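Local coordinates for cell division control protein 53 (PDB 3O2P), which serves as the cullin scaffold of SCF E3 ubiquitin ligases, which mark target proteins for proteasomal degradation, this piece being its C-terminal neddylation domain, at residues V29-H40 with D80-A88. Sequence-based numbering, arbitrary orientation.
Sequences VRIMKAKRNLPH and DGESYAYLA
In the small antiparallel sheet of this winged-helix domain, strand 37-39 pairs with strand 83-86, Leu-38 facing Tyr-84 as the hydrogen-bonded pair and Asn-37 facing Ala-85 as a non-hydrogen-bonded one. Leu-38 N gives to Tyr-84 O (3.0 Å) and Leu-38 O takes Tyr-84 N (2.8 Å). The ladder runs on at both ends, with Tyr-86 N reaching Arg-36 O and His-40 N reaching Glu-82 O. Arg-36, with positive phi, turns the chain out of helix 8-35 into the edge strand, while strand 83-86 lies centrally, flanked on its other edge by strand 75-77, the hairpin between them forming the wing. Just after strand 37-39, at the start of helix 40-51, His-40 ND1 meets Tyr-84 OH at 2.8 Å in a hydrogen bond; the two rings run alongside each other and meet rim to rim, planes at 57°. His-40 NE2 bonds to the backbone of a chain of another protein, and Tyr-84 OH also bonds to a glycerol, probably from the crystallisation liquor. At the opposite end, Tyr-86 lies against the last turns of the helix. Its CG stands anti to the backbone N (chi1 -176°), which lays one ring face over Lys-33 CA, a CH-pi contact 4.1 Å from the centroid. Val-29 CG1 touches Tyr-86 CE1 near the hydroxyl end, and Met-32 CB packs on Tyr-86 CB. The bent Met-32 chain brings CE to Tyr-84 O. The Arg-36 guanidinium stands nearly perpendicular to the Tyr-86 ring (81°): the ring's CD2 comes over one guanidinium face, and NH1 lies at the ring edge. NE and, weakly, NH2 hold that group to Lys-33 O. Lys-33 is the residue that, by similarity, receives NEDD8; it is unmodified here.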
ATOM      1  N   VAL B  29     -10.466  13.707 -16.687  1.00 20.39           N
ATOM      2  CA  VAL B  29     -11.639  13.945 -15.836  1.00 25.36           C
ATOM      3  C   VAL B  29     -12.915  14.098 -16.676  1.00 23.31           C
ATOM      4  O   VAL B  29     -13.980  13.603 -16.301  1.00 24.54           O
ATOM      5  CB  VAL B  29     -11.465  15.196 -14.965  1.00 19.41           C
ATOM      6  CG1 VAL B  29     -12.754  15.495 -14.214  1.00 24.78           C
ATOM      7  CG2 VAL B  29     -10.320  15.003 -13.990  1.00 29.00           C
ATOM      8  N   ARG B  30     -12.787  14.786 -17.809  1.00 20.18           N
ATOM      9  CA  ARG B  30     -13.869  14.949 -18.777  1.00 26.59           C
ATOM     10  C   ARG B  30     -14.373  13.582 -19.257  1.00 27.78           C
ATOM     11  O   ARG B  30     -15.565  13.279 -19.185  1.00 28.58           O
ATOM     12  CB  ARG B  30     -13.360  15.761 -19.969  1.00 34.58           C
ATOM     13  CG  ARG B  30     -14.356  16.749 -20.561  1.00 39.65           C
ATOM     14  CD  ARG B  30     -13.718  17.562 -21.692  1.00 46.35           C
ATOM     15  NE  ARG B  30     -12.559  18.324 -21.228  1.00 57.87           N
ATOM     16  CZ  ARG B  30     -11.377  18.359 -21.841  1.00 58.91           C
ATOM     17  NH1 ARG B  30     -11.178  17.670 -22.958  1.00 51.86           N
ATOM     18  NH2 ARG B  30     -10.388  19.086 -21.332  1.00 64.59           N
ATOM     19  N   ILE B  31     -13.461  12.754 -19.746  1.00 23.16           N
ATOM     20  CA  ILE B  31     -13.826  11.420 -20.209  1.00 27.67           C
ATOM     21  C   ILE B  31     -14.513  10.601 -19.104  1.00 32.08           C
ATOM     22  O   ILE B  31     -15.616  10.080 -19.291  1.00 28.73           O
ATOM     23  CB  ILE B  31     -12.587  10.659 -20.714  1.00 21.05           C
ATOM     24  CG1 ILE B  31     -12.023  11.341 -21.969  1.00 25.72           C
ATOM     25  CG2 ILE B  31     -12.920   9.201 -20.970  1.00 21.93           C
ATOM     26  CD1 ILE B  31     -10.596  10.913 -22.332  1.00 23.83           C
ATOM     27  N   MET B  32     -13.859  10.499 -17.952  1.00 30.03           N
ATOM     28  CA  MET B  32     -14.368   9.672 -16.864  1.00 33.72           C
ATOM     29  C   MET B  32     -15.675  10.197 -16.283  1.00 31.99           C
ATOM     30  O   MET B  32     -16.510   9.429 -15.826  1.00 33.92           O
ATOM     31  CB  MET B  32     -13.316   9.517 -15.765  1.00 26.16           C
ATOM     32  CG  MET B  32     -12.112   8.716 -16.209  1.00 22.40           C
ATOM     33  SD  MET B  32     -12.568   7.085 -16.836  1.00 24.22           S
ATOM     34  CE  MET B  32     -13.337   6.373 -15.379  1.00 35.73           C
ATOM     35  N   LYS B  33     -15.868  11.508 -16.309  1.00 31.33           N
ATOM     36  CA  LYS B  33     -17.099  12.052 -15.778  1.00 33.15           C
ATOM     37  C   LYS B  33     -18.269  11.555 -16.626  1.00 39.06           C
ATOM     38  O   LYS B  33     -19.376  11.363 -16.125  1.00 38.94           O
ATOM     39  CB  LYS B  33     -17.047  13.574 -15.747  1.00 43.46           C
ATOM     40  CG  LYS B  33     -18.213  14.211 -15.020  1.00 54.94           C
ATOM     41  CD  LYS B  33     -18.041  15.718 -14.962  1.00 62.50           C
ATOM     42  CE  LYS B  33     -19.308  16.397 -14.473  1.00 67.98           C
ATOM     43  NZ  LYS B  33     -20.502  15.913 -15.219  1.00 70.51           N
ATOM     44  N   ALA B  34     -18.007  11.331 -17.909  1.00 43.94           N
ATOM     45  CA  ALA B  34     -19.038  10.893 -18.844  1.00 36.34           C
ATOM     46  C   ALA B  34     -19.138   9.367 -18.958  1.00 42.50           C
ATOM     47  O   ALA B  34     -20.235   8.828 -19.121  1.00 43.20           O
ATOM     48  CB  ALA B  34     -18.797  11.511 -20.206  1.00 32.00           C
ATOM     49  N   LYS B  35     -18.002   8.674 -18.881  1.00 37.22           N
ATOM     50  CA  LYS B  35     -18.003   7.214 -19.014  1.00 37.19           C
ATOM     51  C   LYS B  35     -18.142   6.495 -17.670  1.00 37.03           C
ATOM     52  O   LYS B  35     -18.523   5.330 -17.631  1.00 38.21           O
ATOM     53  CB  LYS B  35     -16.751   6.713 -19.749  1.00 27.86           C
ATOM     54  CG  LYS B  35     -16.606   7.201 -21.183  1.00 40.56           C
ATOM     55  CD  LYS B  35     -17.851   6.914 -22.008  1.00 52.02           C
ATOM     56  CE  LYS B  35     -17.509   6.681 -23.476  1.00 59.16           C
ATOM     57  NZ  LYS B  35     -16.955   5.311 -23.704  1.00 64.46           N
ATOM     58  N   ARG B  36     -17.806   7.186 -16.583  1.00 31.11           N
ATOM     59  CA  ARG B  36     -17.996   6.657 -15.237  1.00 34.51           C
ATOM     60  C   ARG B  36     -17.051   5.512 -14.874  1.00 30.29           C
ATOM     61  O   ARG B  36     -16.442   5.511 -13.802  1.00 29.81           O
ATOM     62  CB  ARG B  36     -19.445   6.200 -15.071  1.00 42.16           C
ATOM     63  CG  ARG B  36     -20.438   7.340 -15.127  1.00 45.03           C
ATOM     64  CD  ARG B  36     -20.426   8.071 -13.809  1.00 45.83           C
ATOM     65  NE  ARG B  36     -20.369   9.514 -13.976  1.00 46.97           N
ATOM     66  CZ  ARG B  36     -20.250  10.365 -12.965  1.00 50.08           C
ATOM     67  NH1 ARG B  36     -20.172   9.905 -11.725  1.00 42.21           N
ATOM     68  NH2 ARG B  36     -20.211  11.673 -13.194  1.00 56.30           N
ATOM     69  N   ASN B  37     -16.945   4.537 -15.768  1.00 28.97           N
ATOM     70  CA  ASN B  37     -16.140   3.341 -15.538  1.00 30.90           C
ATOM     71  C   ASN B  37     -15.455   2.955 -16.847  1.00 34.89           C
ATOM     72  O   ASN B  37     -16.085   2.943 -17.901  1.00 36.58           O
ATOM     73  CB  ASN B  37     -17.034   2.198 -15.060  1.00 42.60           C
ATOM     74  CG  ASN B  37     -16.481   1.495 -13.839  1.00 56.85           C
ATOM     75  OD1 ASN B  37     -15.431   0.843 -13.897  1.00 58.74           O
ATOM     76  ND2 ASN B  37     -17.189   1.620 -12.719  1.00 54.20           N
ATOM     77  N   LEU B  38     -14.168   2.646 -16.794  1.00 29.03           N
ATOM     78  CA  LEU B  38     -13.434   2.422 -18.026  1.00 27.81           C
ATOM     79  C   LEU B  38     -12.207   1.548 -17.813  1.00 26.19           C
ATOM     80  O   LEU B  38     -11.468   1.715 -16.834  1.00 25.48           O
ATOM     81  CB  LEU B  38     -13.017   3.775 -18.600  1.00 35.21           C
ATOM     82  CG  LEU B  38     -13.258   4.131 -20.060  1.00 34.89           C
ATOM     83  CD1 LEU B  38     -14.661   3.752 -20.503  1.00 35.51           C
ATOM     84  CD2 LEU B  38     -13.006   5.614 -20.271  1.00 25.98           C
ATOM     85  N   PRO B  39     -11.972   0.621 -18.742  1.00 31.83           N
ATOM     86  CA  PRO B  39     -10.732  -0.161 -18.701  1.00 34.03           C
ATOM     87  C   PRO B  39      -9.544   0.763 -18.951  1.00 29.12           C
ATOM     88  O   PRO B  39      -9.695   1.731 -19.689  1.00 26.77           O
ATOM     89  CB  PRO B  39     -10.890  -1.143 -19.869  1.00 33.55           C
ATOM     90  CG  PRO B  39     -12.365  -1.112 -20.220  1.00 35.67           C
ATOM     91  CD  PRO B  39     -12.818   0.274 -19.895  1.00 31.39           C
ATOM     92  N   HIS B  40      -8.398   0.467 -18.343  1.00 29.27           N
ATOM     93  CA  HIS B  40      -7.201   1.294 -18.472  1.00 28.36           C
ATOM     94  C   HIS B  40      -6.858   1.561 -19.920  1.00 29.04           C
ATOM     95  O   HIS B  40      -6.633   2.705 -20.327  1.00 28.10           O
ATOM     96  CB  HIS B  40      -6.016   0.609 -17.792  1.00 23.16           C
ATOM     97  CG  HIS B  40      -4.685   1.140 -18.217  1.00 21.82           C
ATOM     98  ND1 HIS B  40      -4.040   2.154 -17.541  1.00 21.06           N
ATOM     99  CD2 HIS B  40      -3.881   0.801 -19.254  1.00 18.58           C
ATOM    100  CE1 HIS B  40      -2.887   2.410 -18.138  1.00 27.39           C
ATOM    101  NE2 HIS B  40      -2.763   1.598 -19.173  1.00 29.65           N
ATOM    102  N   ASP B  80     -10.075  -5.249 -10.433  1.00 38.58           N
ATOM    103  CA  ASP B  80      -9.263  -6.005 -11.388  1.00 44.86           C
ATOM    104  C   ASP B  80      -7.879  -5.382 -11.575  1.00 37.45           C
ATOM    105  O   ASP B  80      -6.983  -5.992 -12.161  1.00 36.40           O
ATOM    106  CB  ASP B  80      -9.988  -6.203 -12.733  1.00 51.59           C
ATOM    107  CG  ASP B  80     -10.309  -4.894 -13.438  1.00 54.21           C
ATOM    108  OD1 ASP B  80      -9.804  -3.839 -13.007  1.00 59.01           O
ATOM    109  OD2 ASP B  80     -11.067  -4.930 -14.436  1.00 47.57           O
ATOM    110  N   GLY B  81      -7.713  -4.166 -11.060  1.00 31.02           N
ATOM    111  CA  GLY B  81      -6.428  -3.489 -11.081  1.00 28.69           C
ATOM    112  C   GLY B  81      -6.046  -2.884 -12.424  1.00 30.45           C
ATOM    113  O   GLY B  81      -4.938  -2.362 -12.583  1.00 27.68           O
ATOM    114  N   GLU B  82      -6.962  -2.951 -13.388  1.00 20.84           N
ATOM    115  CA  GLU B  82      -6.710  -2.399 -14.725  1.00 28.40           C
ATOM    116  C   GLU B  82      -7.919  -1.697 -15.352  1.00 32.72           C
ATOM    117  O   GLU B  82      -8.147  -1.776 -16.562  1.00 32.90           O
ATOM    118  CB  GLU B  82      -6.154  -3.471 -15.669  1.00 28.42           C
ATOM    119  CG  GLU B  82      -6.704  -4.863 -15.439  1.00 34.80           C
ATOM    120  CD  GLU B  82      -6.136  -5.891 -16.422  1.00 48.90           C
ATOM    121  OE1 GLU B  82      -4.914  -5.873 -16.692  1.00 46.24           O
ATOM    122  OE2 GLU B  82      -6.919  -6.722 -16.925  1.00 53.83           O
ATOM    123  N   SER B  83      -8.692  -1.025 -14.505  1.00 32.97           N
ATOM    124  CA  SER B  83      -9.791  -0.171 -14.933  1.00 31.79           C
ATOM    125  C   SER B  83      -9.874   0.953 -13.911  1.00 28.89           C
ATOM    126  O   SER B  83      -9.204   0.894 -12.876  1.00 23.47           O
ATOM    127  CB  SER B  83     -11.107  -0.953 -14.989  1.00 33.19           C
ATOM    128  OG  SER B  83     -11.354  -1.665 -13.787  1.00 34.31           O
ATOM    129  N   TYR B  84     -10.669   1.979 -14.199  1.00 19.10           N
ATOM    130  CA  TYR B  84     -10.818   3.090 -13.264  1.00 30.31           C
ATOM    131  C   TYR B  84     -12.271   3.506 -13.133  1.00 30.69           C
ATOM    132  O   TYR B  84     -13.046   3.396 -14.074  1.00 34.80           O
ATOM    133  CB  TYR B  84      -9.967   4.303 -13.684  1.00 21.66           C
ATOM    134  CG  TYR B  84      -8.533   3.954 -14.017  1.00 22.28           C
ATOM    135  CD1 TYR B  84      -7.598   3.714 -13.014  1.00 24.08           C
ATOM    136  CD2 TYR B  84      -8.120   3.856 -15.333  1.00 20.93           C
ATOM    137  CE1 TYR B  84      -6.291   3.385 -13.323  1.00 18.79           C
ATOM    138  CE2 TYR B  84      -6.826   3.534 -15.650  1.00 24.85           C
ATOM    139  CZ  TYR B  84      -5.914   3.303 -14.647  1.00 21.01           C
ATOM    140  OH  TYR B  84      -4.617   2.976 -14.977  1.00 21.72           O
ATOM    141  N   ALA B  85     -12.628   3.978 -11.949  1.00 30.03           N
ATOM    142  CA  ALA B  85     -13.952   4.498 -11.702  1.00 24.93           C
ATOM    143  C   ALA B  85     -13.839   5.970 -11.329  1.00 30.20           C
ATOM    144  O   ALA B  85     -12.969   6.357 -10.530  1.00 34.86           O
ATOM    145  CB  ALA B  85     -14.619   3.709 -10.581  1.00 28.33           C
ATOM    146  N   TYR B  86     -14.716   6.792 -11.901  1.00 20.79           N
ATOM    147  CA  TYR B  86     -14.749   8.204 -11.546  1.00 23.28           C
ATOM    148  C   TYR B  86     -15.363   8.415 -10.165  1.00 24.87           C
ATOM    149  O   TYR B  86     -16.372   7.798  -9.825  1.00 25.24           O
ATOM    150  CB  TYR B  86     -15.507   9.029 -12.600  1.00 26.40           C
ATOM    151  CG  TYR B  86     -15.495  10.519 -12.319  1.00 37.00           C
ATOM    152  CD1 TYR B  86     -14.329  11.258 -12.446  1.00 40.70           C
ATOM    153  CD2 TYR B  86     -16.647  11.180 -11.913  1.00 41.88           C
ATOM    154  CE1 TYR B  86     -14.305  12.615 -12.178  1.00 47.75           C
ATOM    155  CE2 TYR B  86     -16.637  12.538 -11.649  1.00 50.63           C
ATOM    156  CZ  TYR B  86     -15.463  13.254 -11.783  1.00 54.36           C
ATOM    157  OH  TYR B  86     -15.433  14.608 -11.522  1.00 52.13           O
ATOM    158  N   LEU B  87     -14.753   9.296  -9.379  1.00 27.32           N
ATOM    159  CA  LEU B  87     -15.248   9.618  -8.045  1.00 35.81           C
ATOM    160  C   LEU B  87     -15.653  11.088  -7.951  1.00 43.48           C
ATOM    161  O   LEU B  87     -14.798  11.970  -7.970  1.00 41.68           O
ATOM    162  CB  LEU B  87     -14.167   9.350  -6.996  1.00 31.90           C
ATOM    163  CG  LEU B  87     -13.554   7.959  -6.880  1.00 32.75           C
ATOM    164  CD1 LEU B  87     -12.299   8.041  -6.019  1.00 26.49           C
ATOM    165  CD2 LEU B  87     -14.555   6.964  -6.293  1.00 31.37           C
ATOM    166  N   ALA B  88     -16.948  11.359  -7.852  1.00 51.49           N
ATOM    167  CA  ALA B  88     -17.394  12.707  -7.532  1.00 62.15           C
ATOM    168  C   ALA B  88     -17.496  12.850  -6.015  1.00 71.18           C
ATOM    169  O   ALA B  88     -17.951  13.872  -5.504  1.00 79.08           O
ATOM    170  CB  ALA B  88     -18.728  13.016  -8.198  1.00 57.42           C
TER